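Local coordinates for minor fimbrium subunit Mfa5 (PDB 6TO1), which serves as an accessory subunit at the tip of the minor fimbriae of Porphyromonas gingivalis, adhesive pili that mediate biofilm formation and attachment to host cells and other bacteria, at residues A322-V326 against Y337-C341; L495-D499 against S629-P633. One frame throughout, in Å; residues are numbered along the deposited sequence.

Interaction 1 of 2, residues A322-V326 against Y337-C341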
ATOM      1  N   ALA A 322      17.930   8.070  49.943  1.00 24.53           N
ATOM      2  CA  ALA A 322      18.337   7.122  48.904  1.00 21.45           C
ATOM      3  C   ALA A 322      19.603   7.660  48.259  1.00 20.40           C
ATOM      4  O   ALA A 322      20.394   8.317  48.934  1.00 22.90           O
ATOM      5  CB  ALA A 322      17.217   6.908  47.895  1.00 21.70           C
ATOM      6  N   GLY A 323      19.817   7.420  46.974  1.00 18.33           N
ATOM      7  CA  GLY A 323      21.097   7.753  46.381  1.00 17.26           C
ATOM      8  C   GLY A 323      21.410   6.861  45.188  1.00 17.81           C
ATOM      9  O   GLY A 323      20.699   5.907  44.891  1.00 20.33           O
ATOM     10  N   ALA A 324      22.511   7.203  44.505  1.00 18.17           N
ATOM     11  CA  ALA A 324      23.025   6.360  43.422  1.00 14.94           C
ATOM     12  C   ALA A 324      23.299   4.948  43.904  1.00 17.69           C
ATOM     13  O   ALA A 324      23.145   3.986  43.138  1.00 18.83           O
ATOM     14  CB  ALA A 324      24.295   6.972  42.841  1.00 19.24           C
ATOM     15  N   LEU A 325      23.683   4.804  45.174  1.00 18.68           N
ATOM     16  CA  LEU A 325      23.760   3.516  45.852  1.00 18.45           C
ATOM     17  C   LEU A 325      23.012   3.647  47.170  1.00 17.38           C
ATOM     18  O   LEU A 325      23.171   4.653  47.879  1.00 19.43           O
ATOM     19  CB  LEU A 325      25.193   3.087  46.111  1.00 17.91           C
ATOM     20  CG  LEU A 325      26.020   2.690  44.887  1.00 17.46           C
ATOM     21  CD1 LEU A 325      27.438   2.396  45.374  1.00 22.58           C
ATOM     22  CD2 LEU A 325      25.409   1.538  44.135  1.00 16.98           C
ATOM     23  N   VAL A 326      22.190   2.650  47.497  1.00 17.12           N
ATOM     24  CA  VAL A 326      21.451   2.638  48.756  1.00 16.24           C
ATOM     25  C   VAL A 326      21.916   1.442  49.579  1.00 18.76           C
ATOM     26  O   VAL A 326      21.668   0.277  49.235  1.00 18.66           O
ATOM     27  CB  VAL A 326      19.940   2.609  48.543  1.00 17.91           C
ATOM     28  CG1 VAL A 326      19.208   2.780  49.919  1.00 17.62           C
ATOM     29  CG2 VAL A 326      19.497   3.709  47.618  1.00 18.99           C
ATOM     30  N   TYR A 337      24.522  -2.959  48.175  1.00 17.99           N
ATOM     31  CA  TYR A 337      23.915  -1.664  47.892  1.00 18.49           C
ATOM     32  C   TYR A 337      22.916  -1.817  46.764  1.00 15.84           C
ATOM     33  O   TYR A 337      23.255  -2.398  45.725  1.00 17.96           O
ATOM     34  CB  TYR A 337      24.958  -0.616  47.472  1.00 20.12           C
ATOM     35  CG  TYR A 337      26.034  -0.440  48.498  1.00 20.85           C
ATOM     36  CD1 TYR A 337      25.937   0.552  49.462  1.00 19.25           C
ATOM     37  CD2 TYR A 337      27.101  -1.309  48.544  1.00 18.81           C
ATOM     38  CE1 TYR A 337      26.893   0.691  50.437  1.00 20.87           C
ATOM     39  CE2 TYR A 337      28.064  -1.181  49.518  1.00 19.44           C
ATOM     40  CZ  TYR A 337      27.949  -0.181  50.454  1.00 16.85           C
ATOM     41  OH  TYR A 337      28.937  -0.083  51.427  1.00 20.41           O
ATOM     42  N   TYR A 338      21.698  -1.303  46.960  1.00 16.71           N
ATOM     43  CA  TYR A 338      20.784  -1.154  45.834  1.00 14.87           C
ATOM     44  C   TYR A 338      21.367  -0.122  44.871  1.00 14.45           C
ATOM     45  O   TYR A 338      22.003   0.855  45.281  1.00 16.57           O
ATOM     46  CB  TYR A 338      19.388  -0.752  46.317  1.00 16.34           C
ATOM     47  CG  TYR A 338      18.767  -1.793  47.248  1.00 15.54           C
ATOM     48  CD1 TYR A 338      18.115  -2.917  46.747  1.00 17.76           C
ATOM     49  CD2 TYR A 338      18.859  -1.651  48.633  1.00 21.79           C
ATOM     50  CE1 TYR A 338      17.584  -3.875  47.601  1.00 17.26           C
ATOM     51  CE2 TYR A 338      18.295  -2.579  49.491  1.00 16.21           C
ATOM     52  CZ  TYR A 338      17.695  -3.698  48.974  1.00 18.80           C
ATOM     53  OH  TYR A 338      17.147  -4.636  49.822  1.00 22.54           O
ATOM     54  N   PHE A 339      21.170  -0.361  43.580  1.00 14.21           N
ATOM     55  CA  PHE A 339      21.797   0.383  42.494  1.00 14.98           C
ATOM     56  C   PHE A 339      20.686   0.816  41.548  1.00 14.79           C
ATOM     57  O   PHE A 339      20.347   0.095  40.597  1.00 16.31           O
ATOM     58  CB  PHE A 339      22.845  -0.506  41.824  1.00 15.92           C
ATOM     59  CG  PHE A 339      23.603   0.142  40.693  1.00 17.43           C
ATOM     60  CD1 PHE A 339      23.712   1.518  40.574  1.00 15.75           C
ATOM     61  CD2 PHE A 339      24.219  -0.659  39.760  1.00 16.00           C
ATOM     62  CE1 PHE A 339      24.405   2.082  39.527  1.00 16.32           C
ATOM     63  CE2 PHE A 339      24.923  -0.120  38.711  1.00 15.18           C
ATOM     64  CZ  PHE A 339      25.016   1.261  38.586  1.00 15.54           C
ATOM     65  N   PRO A 340      20.061   1.971  41.802  1.00 16.95           N
ATOM     66  CA  PRO A 340      18.898   2.354  40.978  1.00 18.56           C
ATOM     67  C   PRO A 340      19.137   2.408  39.487  1.00 15.36           C
ATOM     68  O   PRO A 340      18.200   2.114  38.727  1.00 17.91           O
ATOM     69  CB  PRO A 340      18.508   3.728  41.559  1.00 12.19           C
ATOM     70  CG  PRO A 340      18.754   3.542  43.017  1.00 17.29           C
ATOM     71  CD  PRO A 340      20.077   2.739  43.074  1.00 16.71           C
ATOM     72  N   CYS A 341      20.345   2.743  39.013  1.00 15.35           N
ATOM     73  CA  CYS A 341      20.569   2.719  37.582  1.00 13.99           C
ATOM     74  C   CYS A 341      20.346   1.314  37.020  1.00 16.30           C
ATOM     75  O   CYS A 341      19.760   1.151  35.946  1.00 15.59           O
ATOM     76  CB  CYS A 341      21.980   3.184  37.231  1.00 18.05           C
ATOM     77  SG  CYS A 341      22.349   4.934  37.352  1.00 18.36           S
TER
HETATM   78  O   HOH W   1      22.062   4.472  40.656  1.00 15.44           O

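Interaction 2 of 2, residues L495-D499 against S629-P633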
ATOM      1  N   LEU A 495     -24.386   1.757 -22.978  1.00 26.51           N
ATOM      2  CA  LEU A 495     -25.217   0.859 -22.195  1.00 24.51           C
ATOM      3  C   LEU A 495     -25.979  -0.101 -23.097  1.00 27.05           C
ATOM      4  O   LEU A 495     -26.524   0.292 -24.127  1.00 30.33           O
ATOM      5  CB  LEU A 495     -26.211   1.656 -21.357  1.00 28.36           C
ATOM      6  CG  LEU A 495     -25.576   2.694 -20.439  1.00 32.70           C
ATOM      7  CD1 LEU A 495     -26.659   3.497 -19.740  1.00 36.98           C
ATOM      8  CD2 LEU A 495     -24.682   1.994 -19.434  1.00 35.28           C
ATOM      9  N   GLY A 496     -26.041  -1.365 -22.690  1.00 21.83           N
ATOM     10  CA  GLY A 496     -26.716  -2.383 -23.466  1.00 25.12           C
ATOM     11  C   GLY A 496     -25.942  -2.928 -24.653  1.00 31.99           C
ATOM     12  O   GLY A 496     -26.498  -3.710 -25.427  1.00 26.48           O
ATOM     13  N   GLY A 497     -24.686  -2.549 -24.822  1.00 25.19           N
ATOM     14  CA  GLY A 497     -23.903  -2.985 -25.957  1.00 23.43           C
ATOM     15  C   GLY A 497     -23.308  -4.360 -25.762  1.00 18.79           C
ATOM     16  O   GLY A 497     -23.648  -5.115 -24.840  1.00 24.52           O
ATOM     17  N   PHE A 498     -22.400  -4.686 -26.671  1.00 18.95           N
ATOM     18  CA  PHE A 498     -21.647  -5.920 -26.618  1.00 21.56           C
ATOM     19  C   PHE A 498     -20.544  -5.790 -25.585  1.00 18.43           C
ATOM     20  O   PHE A 498     -19.915  -4.732 -25.489  1.00 21.51           O
ATOM     21  CB  PHE A 498     -20.999  -6.198 -27.961  1.00 19.47           C
ATOM     22  CG  PHE A 498     -21.981  -6.495 -29.073  1.00 21.50           C
ATOM     23  CD1 PHE A 498     -23.000  -7.399 -28.877  1.00 23.79           C
ATOM     24  CD2 PHE A 498     -21.823  -5.911 -30.322  1.00 21.03           C
ATOM     25  CE1 PHE A 498     -23.881  -7.696 -29.882  1.00 24.33           C
ATOM     26  CE2 PHE A 498     -22.694  -6.209 -31.359  1.00 18.10           C
ATOM     27  CZ  PHE A 498     -23.733  -7.102 -31.133  1.00 22.91           C
ATOM     28  N   ASP A 499     -20.265  -6.884 -24.880  1.00 21.11           N
ATOM     29  CA  ASP A 499     -19.072  -6.941 -24.040  1.00 20.04           C
ATOM     30  C   ASP A 499     -17.806  -6.754 -24.875  1.00 21.56           C
ATOM     31  O   ASP A 499     -17.660  -7.363 -25.938  1.00 23.55           O
ATOM     32  CB  ASP A 499     -18.958  -8.294 -23.355  1.00 19.00           C
ATOM     33  CG  ASP A 499     -19.770  -8.385 -22.067  1.00 23.89           C
ATOM     34  OD1 ASP A 499     -19.605  -7.523 -21.182  1.00 23.43           O
ATOM     35  OD2 ASP A 499     -20.550  -9.344 -21.958  1.00 25.37           O
ATOM     36  N   SER A 629     -27.243  -2.546 -38.939  1.00 25.18           N
ATOM     37  CA  SER A 629     -27.402  -1.971 -37.606  1.00 22.84           C
ATOM     38  C   SER A 629     -26.111  -2.203 -36.831  1.00 19.36           C
ATOM     39  O   SER A 629     -25.214  -2.912 -37.288  1.00 22.59           O
ATOM     40  CB  SER A 629     -28.555  -2.606 -36.838  1.00 23.76           C
ATOM     41  OG  SER A 629     -28.204  -3.950 -36.470  1.00 24.56           O
ATOM     42  N   TRP A 630     -26.048  -1.665 -35.611  1.00 26.79           N
ATOM     43  CA  TRP A 630     -24.880  -1.921 -34.773  1.00 25.28           C
ATOM     44  C   TRP A 630     -24.755  -3.382 -34.373  1.00 21.19           C
ATOM     45  O   TRP A 630     -23.636  -3.841 -34.110  1.00 22.46           O
ATOM     46  CB  TRP A 630     -24.906  -1.022 -33.541  1.00 26.82           C
ATOM     47  CG  TRP A 630     -25.908  -1.307 -32.498  1.00 24.76           C
ATOM     48  CD1 TRP A 630     -27.110  -0.695 -32.327  1.00 32.24           C
ATOM     49  CD2 TRP A 630     -25.759  -2.216 -31.405  1.00 24.77           C
ATOM     50  NE1 TRP A 630     -27.739  -1.182 -31.208  1.00 26.12           N
ATOM     51  CE2 TRP A 630     -26.931  -2.128 -30.630  1.00 28.97           C
ATOM     52  CE3 TRP A 630     -24.752  -3.118 -31.021  1.00 23.01           C
ATOM     53  CZ2 TRP A 630     -27.129  -2.896 -29.484  1.00 30.05           C
ATOM     54  CZ3 TRP A 630     -24.950  -3.884 -29.874  1.00 22.68           C
ATOM     55  CH2 TRP A 630     -26.132  -3.765 -29.122  1.00 26.36           C
ATOM     56  N   LYS A 631     -25.851  -4.134 -34.365  0.53 22.22           N
ATOM     57  CA  LYS A 631     -25.774  -5.560 -34.079  0.53 24.69           C
ATOM     58  C   LYS A 631     -25.559  -6.412 -35.321  0.53 22.59           C
ATOM     59  O   LYS A 631     -25.074  -7.542 -35.212  0.53 21.52           O
ATOM     60  CB  LYS A 631     -27.047  -6.030 -33.370  0.53 24.78           C
ATOM     61  CG  LYS A 631     -27.348  -5.292 -32.076  0.53 27.10           C
ATOM     62  CD  LYS A 631     -28.633  -5.812 -31.430  0.53 20.24           C
ATOM     63  CE  LYS A 631     -28.353  -6.889 -30.388  0.53 24.08           C
ATOM     64  NZ  LYS A 631     -27.663  -8.067 -30.954  0.53 31.20           N
ATOM     65  N   LYS A 632     -25.922  -5.913 -36.497  1.00 21.87           N
ATOM     66  CA  LYS A 632     -25.778  -6.658 -37.747  1.00 23.26           C
ATOM     67  C   LYS A 632     -25.209  -5.672 -38.758  1.00 25.93           C
ATOM     68  O   LYS A 632     -25.941  -5.080 -39.557  1.00 26.97           O
ATOM     69  CB  LYS A 632     -27.124  -7.237 -38.193  1.00 26.60           C
ATOM     70  CG  LYS A 632     -27.655  -8.324 -37.258  1.00 26.06           C
ATOM     71  CD  LYS A 632     -26.709  -9.526 -37.182  1.00 26.90           C
ATOM     72  CE  LYS A 632     -27.238 -10.591 -36.191  1.00 25.01           C
ATOM     73  NZ  LYS A 632     -26.210 -11.662 -36.004  1.00 34.87           N
ATOM     74  N   PRO A 633     -23.895  -5.450 -38.727  1.00 22.29           N
ATOM     75  CA  PRO A 633     -23.323  -4.267 -39.386  1.00 22.15           C
ATOM     76  C   PRO A 633     -22.760  -4.500 -40.775  1.00 20.34           C
ATOM     77  O   PRO A 633     -22.161  -3.566 -41.315  1.00 26.60           O
ATOM     78  CB  PRO A 633     -22.189  -3.904 -38.420  1.00 21.60           C
ATOM     79  CG  PRO A 633     -21.642  -5.271 -38.060  1.00 22.36           C
ATOM     80  CD  PRO A 633     -22.916  -6.095 -37.820  1.00 22.30           C
TER

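Interaction 1 of 2, residues A322-V326 against Y337-C341
Val326 and Tyr338 form an antiparallel hydrogen-bonded pair where the loop 322-326 enters edge strand 326-327 of a small mixed sheet, inserted in sequence between strands 227-234 and 357-362 of the von Willebrand factor A fold. Val326 N gives to Tyr338 O at 2.9 Å, nearly straight at 162°, and Tyr338 N returns a more bent bond to Val326 O at 2.8 Å. The CA-H of Leu325 adds a contact to Tyr338 O, which thus serves two donors. The side chains of Val326 and Tyr338 share one face of the sheet, CB to CB.

Leu325 lies over the opposite face. Its CB meets the CB of Tyr337 at 4.0 Å. With CG set beside the backbone N (chi1 -70°), the chain carries methyl CD2 across to Phe339, 3.9 Å from its CD1; Leu325 CD2 also lies 3.7 Å from Tyr338 O. Val266 and Ala270 of helix 262-272 and Val297 complete the apolar surroundings of this side chain.

Phe339 occupies the N-cap position of helix 340-353, so the chain passes directly from strand 336-338 into the helix, alongside the loop 322-326. Ala324 O, which lies near the plane of the Phe339 ring at its edge, also has Pro340 CD at 3.3 Å. A water donates to this oxygen at 2.8 Å and accepts from Cys341 N at 2.9 Å, tying the loop to the first helical turn.

Interaction 2 of 2, residues L495-D499 against S629-P633
The six-membered ring of Trp630 presents its edge to the face of Phe498 in a T-shaped stack, planes at 64° and centroids 4.9 Å apart. Trp630 CZ3 stands over the centre of the phenyl ring, 3.6 Å from its CE2, while CD2 of Phe498 lies in the indole plane. One indole face is covered by the neighbouring Lys631 CG. Trp630 CH2 also lies 3.7 Å from Gly496 O and 3.9 Å from Gly497 CA, both oblique to the indole, which sets the ring against the Gly496-Gly497 backbone just before strand 498-499. The indole leaves the backbone with CG wedged between N and the carbonyl carbon (chi1 71°), and NE1 donates a hydrogen bond to Glu589 OE1.

Phe498 CZ also lies 3.9 Å from Lys631 CA, the residue after Trp630. Ser629 OG accepts from Lys632 N at 3.0 Å, an ST motif that shapes the loop between strands 624-628 and 634-643. Helix 475-480 borders both sides, Ile478 touching Phe498 and Pro633. Trp630 O is a buried carbonyl with no partner in the model. With no hydrogen bond between the segments, their direct contact rests mainly on aromatic and van der Waals packing.

Both contacts are largely buried, but they differ in sequence range. Interaction 1 is local, closing an 11-residue step in sequence within the von Willebrand factor A region, with a bound magnesium ion about 10 Å from the Ala324 side chain. Interaction 2 joins segments 130 residues apart, bringing short strand 498-499 and the glycines before it against the loop before strand 634-643. The first combines main-chain pairing and a bridging water with apolar side chains; the second relies on ring packing, although Gly496 and Lys631, which take part in it, stay partly exposed. The two share no elements: their centres lie 88 Å apart, on opposite sides of the centre of this elongated chain.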